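Local coordinates for methyltransferase WBDD (PDB 4AZS), which acts as a bifunctional kinase and methyltransferase that regulates the chain length of the O antigen in Escherichia coli O9a, at residues I339-L352 with L399-F411. Residues are numbered along the deposited sequence; the frame is centred on the assembly and turned at random.
With SO4 (sulfate ion), chain K; SO4 (sulfate ion), chain L.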
ATOM      1  N   ILE A 339      57.688 -33.969  -7.333  1.00 79.25           N
ATOM      2  CA  ILE A 339      58.637 -33.539  -6.322  1.00 71.19           C
ATOM      3  C   ILE A 339      59.601 -34.646  -5.911  1.00 66.85           C
ATOM      4  O   ILE A 339      59.274 -35.816  -5.894  1.00 63.47           O
ATOM      5  CB  ILE A 339      57.923 -32.987  -5.077  1.00 69.20           C
ATOM      6  CG1 ILE A 339      56.936 -34.001  -4.506  1.00 68.94           C
ATOM      7  CG2 ILE A 339      57.194 -31.700  -5.420  1.00 71.02           C
ATOM      8  CD1 ILE A 339      56.562 -33.724  -3.061  1.00 67.48           C
ATOM      9  N   ASP A 340      60.808 -34.238  -5.577  1.00 63.33           N
ATOM     10  CA  ASP A 340      61.794 -35.136  -5.066  1.00 61.15           C
ATOM     11  C   ASP A 340      61.888 -34.930  -3.553  1.00 58.00           C
ATOM     12  O   ASP A 340      62.526 -33.997  -3.073  1.00 57.40           O
ATOM     13  CB  ASP A 340      63.114 -34.862  -5.758  1.00 60.76           C
ATOM     14  CG  ASP A 340      64.144 -35.861  -5.405  1.00 60.39           C
ATOM     15  OD1 ASP A 340      64.040 -36.441  -4.310  1.00 62.65           O
ATOM     16  OD2 ASP A 340      65.057 -36.068  -6.219  1.00 63.46           O
ATOM     17  N   ARG A 341      61.231 -35.804  -2.808  1.00 54.07           N
ATOM     18  CA  ARG A 341      61.128 -35.659  -1.369  1.00 52.68           C
ATOM     19  C   ARG A 341      62.498 -35.817  -0.673  1.00 50.53           C
ATOM     20  O   ARG A 341      62.782 -35.180   0.330  1.00 46.00           O
ATOM     21  CB  ARG A 341      60.074 -36.633  -0.853  1.00 53.79           C
ATOM     22  CG  ARG A 341      58.684 -36.213  -1.301  1.00 58.33           C
ATOM     23  CD  ARG A 341      57.601 -37.224  -0.979  1.00 64.99           C
ATOM     24  NE  ARG A 341      57.644 -38.356  -1.902  1.00 72.12           N
ATOM     25  CZ  ARG A 341      57.207 -38.328  -3.157  1.00 79.45           C
ATOM     26  NH1 ARG A 341      56.682 -37.222  -3.670  1.00 77.25           N
ATOM     27  NH2 ARG A 341      57.304 -39.419  -3.909  1.00 89.11           N
ATOM     28  N   GLU A 342      63.372 -36.609  -1.265  1.00 47.51           N
ATOM     29  CA  GLU A 342      64.702 -36.773  -0.742  1.00 48.26           C
ATOM     30  C   GLU A 342      65.485 -35.461  -0.754  1.00 46.56           C
ATOM     31  O   GLU A 342      66.206 -35.129   0.190  1.00 46.51           O
ATOM     32  CB  GLU A 342      65.425 -37.820  -1.590  1.00 50.25           C
ATOM     33  CG  GLU A 342      66.855 -38.091  -1.196  1.00 54.40           C
ATOM     34  CD  GLU A 342      67.014 -38.667   0.217  1.00 54.28           C
ATOM     35  OE1 GLU A 342      66.064 -39.282   0.775  1.00 51.04           O
ATOM     36  OE2 GLU A 342      68.118 -38.501   0.773  1.00 54.05           O
ATOM     37  N   LYS A 343      65.385 -34.741  -1.855  1.00 47.47           N
ATOM     38  CA  LYS A 343      66.204 -33.554  -2.061  1.00 48.20           C
ATOM     39  C   LYS A 343      65.617 -32.416  -1.283  1.00 44.83           C
ATOM     40  O   LYS A 343      66.350 -31.649  -0.670  1.00 46.26           O
ATOM     41  CB  LYS A 343      66.332 -33.206  -3.549  1.00 51.95           C
ATOM     42  CG  LYS A 343      67.343 -34.096  -4.252  1.00 56.14           C
ATOM     43  CD  LYS A 343      67.547 -33.724  -5.713  1.00 60.19           C
ATOM     44  CE  LYS A 343      68.516 -34.699  -6.364  1.00 65.13           C
ATOM     45  NZ  LYS A 343      69.268 -34.103  -7.498  1.00 69.88           N
ATOM     46  N   ILE A 344      64.296 -32.340  -1.276  1.00 42.37           N
ATOM     47  CA  ILE A 344      63.589 -31.382  -0.454  1.00 43.22           C
ATOM     48  C   ILE A 344      63.908 -31.559   1.029  1.00 42.13           C
ATOM     49  O   ILE A 344      64.251 -30.590   1.722  1.00 41.98           O
ATOM     50  CB  ILE A 344      62.072 -31.472  -0.707  1.00 43.55           C
ATOM     51  CG1 ILE A 344      61.781 -30.910  -2.077  1.00 45.04           C
ATOM     52  CG2 ILE A 344      61.288 -30.715   0.358  1.00 44.66           C
ATOM     53  CD1 ILE A 344      60.358 -31.111  -2.548  1.00 46.77           C
ATOM     54  N   LEU A 345      63.807 -32.780   1.532  1.00 41.80           N
ATOM     55  CA  LEU A 345      64.057 -33.025   2.965  1.00 40.53           C
ATOM     56  C   LEU A 345      65.522 -32.877   3.320  1.00 37.52           C
ATOM     57  O   LEU A 345      65.878 -32.287   4.322  1.00 37.46           O
ATOM     58  CB  LEU A 345      63.566 -34.404   3.382  1.00 43.02           C
ATOM     59  CG  LEU A 345      62.057 -34.502   3.478  1.00 48.73           C
ATOM     60  CD1 LEU A 345      61.602 -35.953   3.469  1.00 52.69           C
ATOM     61  CD2 LEU A 345      61.552 -33.763   4.713  1.00 53.27           C
ATOM     62  N   GLY A 346      66.384 -33.379   2.468  1.00 38.44           N
ATOM     63  CA  GLY A 346      67.805 -33.234   2.686  1.00 38.73           C
ATOM     64  C   GLY A 346      68.221 -31.787   2.799  1.00 37.68           C
ATOM     65  O   GLY A 346      68.840 -31.387   3.789  1.00 37.49           O
ATOM     66  N   SER A 347      67.864 -30.988   1.795  1.00 39.39           N
ATOM     67  CA  SER A 347      68.260 -29.576   1.768  1.00 41.47           C
ATOM     68  C   SER A 347      67.665 -28.816   2.965  1.00 39.32           C
ATOM     69  O   SER A 347      68.352 -28.052   3.626  1.00 37.58           O
ATOM     70  CB  SER A 347      67.887 -28.902   0.428  1.00 40.85           C
ATOM     71  OG  SER A 347      66.500 -29.004   0.126  1.00 42.75           O
ATOM     72  N   LEU A 348      66.410 -29.081   3.284  1.00 40.07           N
ATOM     73  CA  LEU A 348      65.768 -28.379   4.399  1.00 39.43           C
ATOM     74  C   LEU A 348      66.432 -28.775   5.714  1.00 39.98           C
ATOM     75  O   LEU A 348      66.765 -27.918   6.537  1.00 38.78           O
ATOM     76  CB  LEU A 348      64.288 -28.707   4.398  1.00 41.53           C
ATOM     77  CG  LEU A 348      63.378 -27.764   5.166  1.00 48.71           C
ATOM     78  CD1 LEU A 348      63.404 -26.354   4.570  1.00 50.41           C
ATOM     79  CD2 LEU A 348      61.972 -28.339   5.164  1.00 49.48           C
ATOM     80  N   LEU A 349      66.675 -30.076   5.898  1.00 38.38           N
ATOM     81  CA  LEU A 349      67.302 -30.543   7.112  1.00 39.63           C
ATOM     82  C   LEU A 349      68.683 -29.991   7.271  1.00 38.05           C
ATOM     83  O   LEU A 349      69.084 -29.634   8.382  1.00 34.82           O
ATOM     84  CB  LEU A 349      67.368 -32.071   7.168  1.00 41.91           C
ATOM     85  CG  LEU A 349      66.075 -32.678   7.683  1.00 43.70           C
ATOM     86  CD1 LEU A 349      66.086 -34.184   7.510  1.00 45.46           C
ATOM     87  CD2 LEU A 349      65.899 -32.271   9.144  1.00 43.63           C
ATOM     88  N   ARG A 350      69.426 -29.921   6.170  1.00 37.75           N
ATOM     89  CA  ARG A 350      70.736 -29.305   6.236  1.00 40.45           C
ATOM     90  C   ARG A 350      70.645 -27.854   6.723  1.00 39.26           C
ATOM     91  O   ARG A 350      71.428 -27.442   7.563  1.00 38.73           O
ATOM     92  CB  ARG A 350      71.489 -29.409   4.896  1.00 44.27           C
ATOM     93  CG  ARG A 350      71.994 -30.828   4.619  1.00 44.33           C
ATOM     94  CD  ARG A 350      72.945 -30.926   3.419  1.00 46.93           C
ATOM     95  NE  ARG A 350      72.278 -30.629   2.147  1.00 50.86           N
ATOM     96  CZ  ARG A 350      71.595 -31.502   1.407  1.00 52.63           C
ATOM     97  NH1 ARG A 350      71.439 -32.760   1.788  1.00 54.64           N
ATOM     98  NH2 ARG A 350      71.052 -31.100   0.275  1.00 57.91           N
ATOM     99  N   SER A 351      69.683 -27.081   6.246  1.00 38.71           N
ATOM    100  CA  SER A 351      69.652 -25.699   6.679  1.00 41.35           C
ATOM    101  C   SER A 351      69.167 -25.611   8.143  1.00 41.30           C
ATOM    102  O   SER A 351      69.653 -24.769   8.913  1.00 38.04           O
ATOM    103  CB  SER A 351      68.821 -24.810   5.725  1.00 44.59           C
ATOM    104  OG  SER A 351      67.435 -24.991   5.917  1.00 49.43           O
ATOM    105  N   LEU A 352      68.256 -26.508   8.546  1.00 38.85           N
ATOM    106  CA  LEU A 352      67.771 -26.507   9.927  1.00 38.86           C
ATOM    107  C   LEU A 352      68.883 -26.893  10.903  1.00 38.05           C
ATOM    108  O   LEU A 352      69.030 -26.296  11.991  1.00 37.27           O
ATOM    109  CB  LEU A 352      66.546 -27.422  10.101  1.00 39.07           C
ATOM    110  CG  LEU A 352      65.308 -26.979   9.303  1.00 38.41           C
ATOM    111  CD1 LEU A 352      64.215 -28.025   9.370  1.00 37.37           C
ATOM    112  CD2 LEU A 352      64.777 -25.632   9.769  1.00 40.46           C
ATOM    113  N   LEU A 399      59.608 -29.409  18.342  1.00 55.52           N
ATOM    114  CA  LEU A 399      59.876 -29.081  16.926  1.00 52.59           C
ATOM    115  C   LEU A 399      60.292 -30.306  16.118  1.00 48.96           C
ATOM    116  O   LEU A 399      59.941 -30.441  14.938  1.00 48.25           O
ATOM    117  CB  LEU A 399      60.970 -28.005  16.817  1.00 55.11           C
ATOM    118  CG  LEU A 399      60.619 -26.563  17.228  1.00 57.27           C
ATOM    119  CD1 LEU A 399      60.244 -26.458  18.697  1.00 64.66           C
ATOM    120  CD2 LEU A 399      61.773 -25.610  16.947  1.00 57.83           C
ATOM    121  N   VAL A 400      61.024 -31.226  16.738  1.00 46.45           N
ATOM    122  CA  VAL A 400      61.443 -32.420  16.015  1.00 49.13           C
ATOM    123  C   VAL A 400      60.191 -33.233  15.733  1.00 52.52           C
ATOM    124  O   VAL A 400      60.077 -33.843  14.663  1.00 49.37           O
ATOM    125  CB  VAL A 400      62.507 -33.248  16.780  1.00 49.70           C
ATOM    126  CG1 VAL A 400      62.662 -34.652  16.191  1.00 48.17           C
ATOM    127  CG2 VAL A 400      63.840 -32.533  16.780  1.00 48.57           C
ATOM    128  N   GLN A 401      59.237 -33.181  16.668  1.00 57.95           N
ATOM    129  CA  GLN A 401      57.994 -33.954  16.560  1.00 63.52           C
ATOM    130  C   GLN A 401      57.153 -33.452  15.392  1.00 58.66           C
ATOM    131  O   GLN A 401      56.741 -34.240  14.534  1.00 56.55           O
ATOM    132  CB  GLN A 401      57.169 -33.897  17.867  1.00 68.25           C
ATOM    133  CG  GLN A 401      55.840 -34.668  17.826  1.00 72.95           C
ATOM    134  CD  GLN A 401      55.967 -36.168  18.111  1.00 77.62           C
ATOM    135  OE1 GLN A 401      57.015 -36.770  17.896  1.00 84.59           O
ATOM    136  NE2 GLN A 401      54.883 -36.775  18.602  1.00 83.28           N
ATOM    137  N   SER A 402      56.903 -32.149  15.354  1.00 51.83           N
ATOM    138  CA  SER A 402      56.193 -31.564  14.207  1.00 55.12           C
ATOM    139  C   SER A 402      56.915 -31.866  12.895  1.00 52.25           C
ATOM    140  O   SER A 402      56.284 -32.116  11.869  1.00 50.22           O
ATOM    141  CB  SER A 402      56.083 -30.062  14.340  1.00 52.73           C
ATOM    142  OG  SER A 402      57.388 -29.582  14.363  1.00 57.10           O
ATOM    143  N   PHE A 403      58.240 -31.865  12.918  1.00 49.50           N
ATOM    144  CA  PHE A 403      58.927 -32.095  11.682  1.00 48.57           C
ATOM    145  C   PHE A 403      58.558 -33.481  11.133  1.00 54.69           C
ATOM    146  O   PHE A 403      58.644 -33.728   9.923  1.00 52.44           O
ATOM    147  CB  PHE A 403      60.434 -31.938  11.834  1.00 47.73           C
ATOM    148  CG  PHE A 403      61.140 -31.885  10.514  1.00 48.92           C
ATOM    149  CD1 PHE A 403      61.243 -30.682   9.815  1.00 46.22           C
ATOM    150  CD2 PHE A 403      61.614 -33.031   9.930  1.00 45.49           C
ATOM    151  CE1 PHE A 403      61.846 -30.627   8.583  1.00 43.51           C
ATOM    152  CE2 PHE A 403      62.228 -32.979   8.686  1.00 47.53           C
ATOM    153  CZ  PHE A 403      62.334 -31.774   8.005  1.00 44.59           C
ATOM    154  N   PHE A 404      58.128 -34.386  12.015  1.00 54.00           N
ATOM    155  CA  PHE A 404      57.700 -35.702  11.562  1.00 56.11           C
ATOM    156  C   PHE A 404      56.371 -35.618  10.851  1.00 50.89           C
ATOM    157  O   PHE A 404      56.112 -36.367   9.908  1.00 50.13           O
ATOM    158  CB  PHE A 404      57.575 -36.674  12.733  1.00 58.03           C
ATOM    159  CG  PHE A 404      58.870 -36.959  13.409  1.00 59.42           C
ATOM    160  CD1 PHE A 404      59.985 -37.331  12.659  1.00 61.96           C
ATOM    161  CD2 PHE A 404      58.971 -36.898  14.788  1.00 61.33           C
ATOM    162  CE1 PHE A 404      61.185 -37.619  13.273  1.00 56.99           C
ATOM    163  CE2 PHE A 404      60.170 -37.191  15.416  1.00 61.87           C
ATOM    164  CZ  PHE A 404      61.279 -37.534  14.653  1.00 60.81           C
ATOM    165  N   VAL A 405      55.531 -34.715  11.325  1.00 50.44           N
ATOM    166  CA  VAL A 405      54.245 -34.492  10.714  1.00 55.62           C
ATOM    167  C   VAL A 405      54.453 -33.893   9.320  1.00 55.08           C
ATOM    168  O   VAL A 405      53.995 -34.468   8.319  1.00 60.14           O
ATOM    169  CB  VAL A 405      53.355 -33.601  11.595  1.00 58.53           C
ATOM    170  CG1 VAL A 405      52.042 -33.320  10.888  1.00 61.34           C
ATOM    171  CG2 VAL A 405      53.093 -34.281  12.935  1.00 61.55           C
ATOM    172  N   PHE A 406      55.149 -32.758   9.263  1.00 52.09           N
ATOM    173  CA  PHE A 406      55.661 -32.218   7.995  1.00 50.26           C
ATOM    174  C   PHE A 406      56.061 -33.365   7.069  1.00 46.98           C
ATOM    175  O   PHE A 406      55.595 -33.444   5.924  1.00 43.84           O
ATOM    176  CB  PHE A 406      56.870 -31.287   8.224  1.00 47.84           C
ATOM    177  CG  PHE A 406      57.462 -30.711   6.954  1.00 47.63           C
ATOM    178  CD1 PHE A 406      56.776 -29.764   6.215  1.00 49.58           C
ATOM    179  CD2 PHE A 406      58.716 -31.080   6.521  1.00 50.19           C
ATOM    180  CE1 PHE A 406      57.314 -29.214   5.071  1.00 48.23           C
ATOM    181  CE2 PHE A 406      59.268 -30.526   5.372  1.00 50.04           C
ATOM    182  CZ  PHE A 406      58.563 -29.592   4.644  1.00 49.01           C
ATOM    183  N   VAL A 407      56.912 -34.254   7.565  1.00 45.32           N
ATOM    184  CA  VAL A 407      57.433 -35.334   6.716  1.00 46.68           C
ATOM    185  C   VAL A 407      56.279 -36.183   6.211  1.00 49.19           C
ATOM    186  O   VAL A 407      56.212 -36.530   5.032  1.00 46.61           O
ATOM    187  CB  VAL A 407      58.431 -36.253   7.449  1.00 45.95           C
ATOM    188  CG1 VAL A 407      58.576 -37.582   6.715  1.00 45.20           C
ATOM    189  CG2 VAL A 407      59.779 -35.562   7.584  1.00 45.70           C
ATOM    190  N   ASN A 408      55.374 -36.516   7.117  1.00 53.59           N
ATOM    191  CA  ASN A 408      54.263 -37.374   6.764  1.00 57.23           C
ATOM    192  C   ASN A 408      53.290 -36.709   5.801  1.00 58.63           C
ATOM    193  O   ASN A 408      52.811 -37.359   4.865  1.00 58.50           O
ATOM    194  CB  ASN A 408      53.519 -37.845   7.993  1.00 58.36           C
ATOM    195  CG  ASN A 408      53.472 -39.336   8.072  1.00 60.68           C
ATOM    196  OD1 ASN A 408      53.928 -39.921   9.054  1.00 70.27           O
ATOM    197  ND2 ASN A 408      52.994 -39.975   7.015  1.00 60.61           N
ATOM    198  N   GLU A 409      53.002 -35.430   6.032  1.00 58.70           N
ATOM    199  CA  GLU A 409      52.175 -34.678   5.086  1.00 63.85           C
ATOM    200  C   GLU A 409      52.877 -34.559   3.712  1.00 64.54           C
ATOM    201  O   GLU A 409      52.248 -34.762   2.689  1.00 68.48           O
ATOM    202  CB  GLU A 409      51.685 -33.332   5.660  1.00 60.72           C
ATOM    203  CG  GLU A 409      52.728 -32.285   6.001  1.00 65.00           C
ATOM    204  CD  GLU A 409      52.124 -31.043   6.679  1.00 67.74           C
ATOM    205  OE1 GLU A 409      50.911 -30.834   6.546  1.00 74.75           O
ATOM    206  OE2 GLU A 409      52.841 -30.270   7.362  1.00 63.31           O
ATOM    207  N   LEU A 410      54.189 -34.344   3.690  1.00 64.92           N
ATOM    208  CA  LEU A 410      54.955 -34.369   2.432  1.00 62.65           C
ATOM    209  C   LEU A 410      54.708 -35.637   1.612  1.00 67.34           C
ATOM    210  O   LEU A 410      54.779 -35.629   0.383  1.00 68.31           O
ATOM    211  CB  LEU A 410      56.443 -34.225   2.730  1.00 63.33           C
ATOM    212  CG  LEU A 410      57.348 -33.837   1.572  1.00 66.44           C
ATOM    213  CD1 LEU A 410      56.839 -32.590   0.858  1.00 69.55           C
ATOM    214  CD2 LEU A 410      58.746 -33.603   2.106  1.00 68.51           C
ATOM    215  N   PHE A 411      54.452 -36.738   2.309  1.00 67.88           N
ATOM    216  CA  PHE A 411      53.934 -37.938   1.702  1.00 65.06           C
ATOM    217  C   PHE A 411      52.416 -37.828   1.833  1.00 66.52           C
ATOM    218  O   PHE A 411      51.673 -38.613   1.266  1.00 69.36           O
ATOM    219  CB  PHE A 411      54.500 -39.190   2.411  1.00 63.90           C
ATOM    220  CG  PHE A 411      55.980 -39.391   2.183  1.00 62.38           C
ATOM    221  CD1 PHE A 411      56.918 -38.636   2.882  1.00 61.05           C
ATOM    222  CD2 PHE A 411      56.433 -40.281   1.235  1.00 62.08           C
ATOM    223  CE1 PHE A 411      58.273 -38.777   2.644  1.00 60.17           C
ATOM    224  CE2 PHE A 411      57.790 -40.435   0.995  1.00 61.62           C
ATOM    225  CZ  PHE A 411      58.711 -39.682   1.698  1.00 60.15           C
TER
HETATM  226  S   SO4 K1483      61.032 -39.271  -3.662  1.00 77.27           S
HETATM  227  O1  SO4 K1483      60.237 -40.177  -2.810  1.00 75.91           O
HETATM  228  O2  SO4 K1483      62.274 -38.863  -2.938  1.00 66.03           O
HETATM  229  O3  SO4 K1483      60.119 -38.136  -4.008  1.00 63.22           O
HETATM  230  O4  SO4 K1483      61.513 -39.942  -4.895  1.00 76.94           O
HETATM  231  S   SO4 L1484      72.018 -27.676  -0.165  1.00 91.93           S
HETATM  232  O1  SO4 L1484      71.327 -28.878   0.346  1.00 78.70           O
HETATM  233  O2  SO4 L1484      73.023 -27.237   0.834  1.00 85.57           O
HETATM  234  O3  SO4 L1484      71.033 -26.589  -0.428  1.00 92.03           O
HETATM  235  O4  SO4 L1484      72.684 -28.043  -1.438  1.00 96.53           O
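Arg341 CD and NE lie over one face of the Phe411 ring, CD 3.7 Å from the centroid in a CH-pi contact; Leu345 CD1 comes to the ring's edge, and Trp435 adds an edge-to-face partner. The Arg341 chain bends at chi3 (-76°); its guanidinium plane stands 68° from the ring, with sulfate O3 over the centre of one face. The long, flexible arginine suits this rim, laying CD on the ring while its charged end stays at the margin, where the sulfate, probably from the crystallisation liquor, has settled. Arg341 N donates to sulfate O3 at 2.8 Å along an almost straight bond. Glu342 N, also in the first turn, donates to sulfate O2. Phe403 has Phe406 CD2 over one face and Leu348 CD2 at its edge, while Leu352 CD1 approaches Phe403 CE1 to 3.6 Å. These nearly antiparallel helices, 161° apart, belong to the mainly helical C-terminal lobe of the kinase fold, as in other protein kinases. They mesh knobs-into-holes: Phe403 enters among Leu345, Leu348, Leu349 and Leu352, and Leu345 among Phe403, Phe406, Val407 and Leu410. The axes lie 11.7 Å apart at closest, a gap that the Phe403 ring and the leucines facing it fill together. Leu345 and Leu410 meet tip to tip, CG to CD2 at 3.7 Å, whereas compact Val407 lets Leu345 CD2 lie against its CG2. Leu348 CD2 reaches Phe406 CE2 at 3.5 Å.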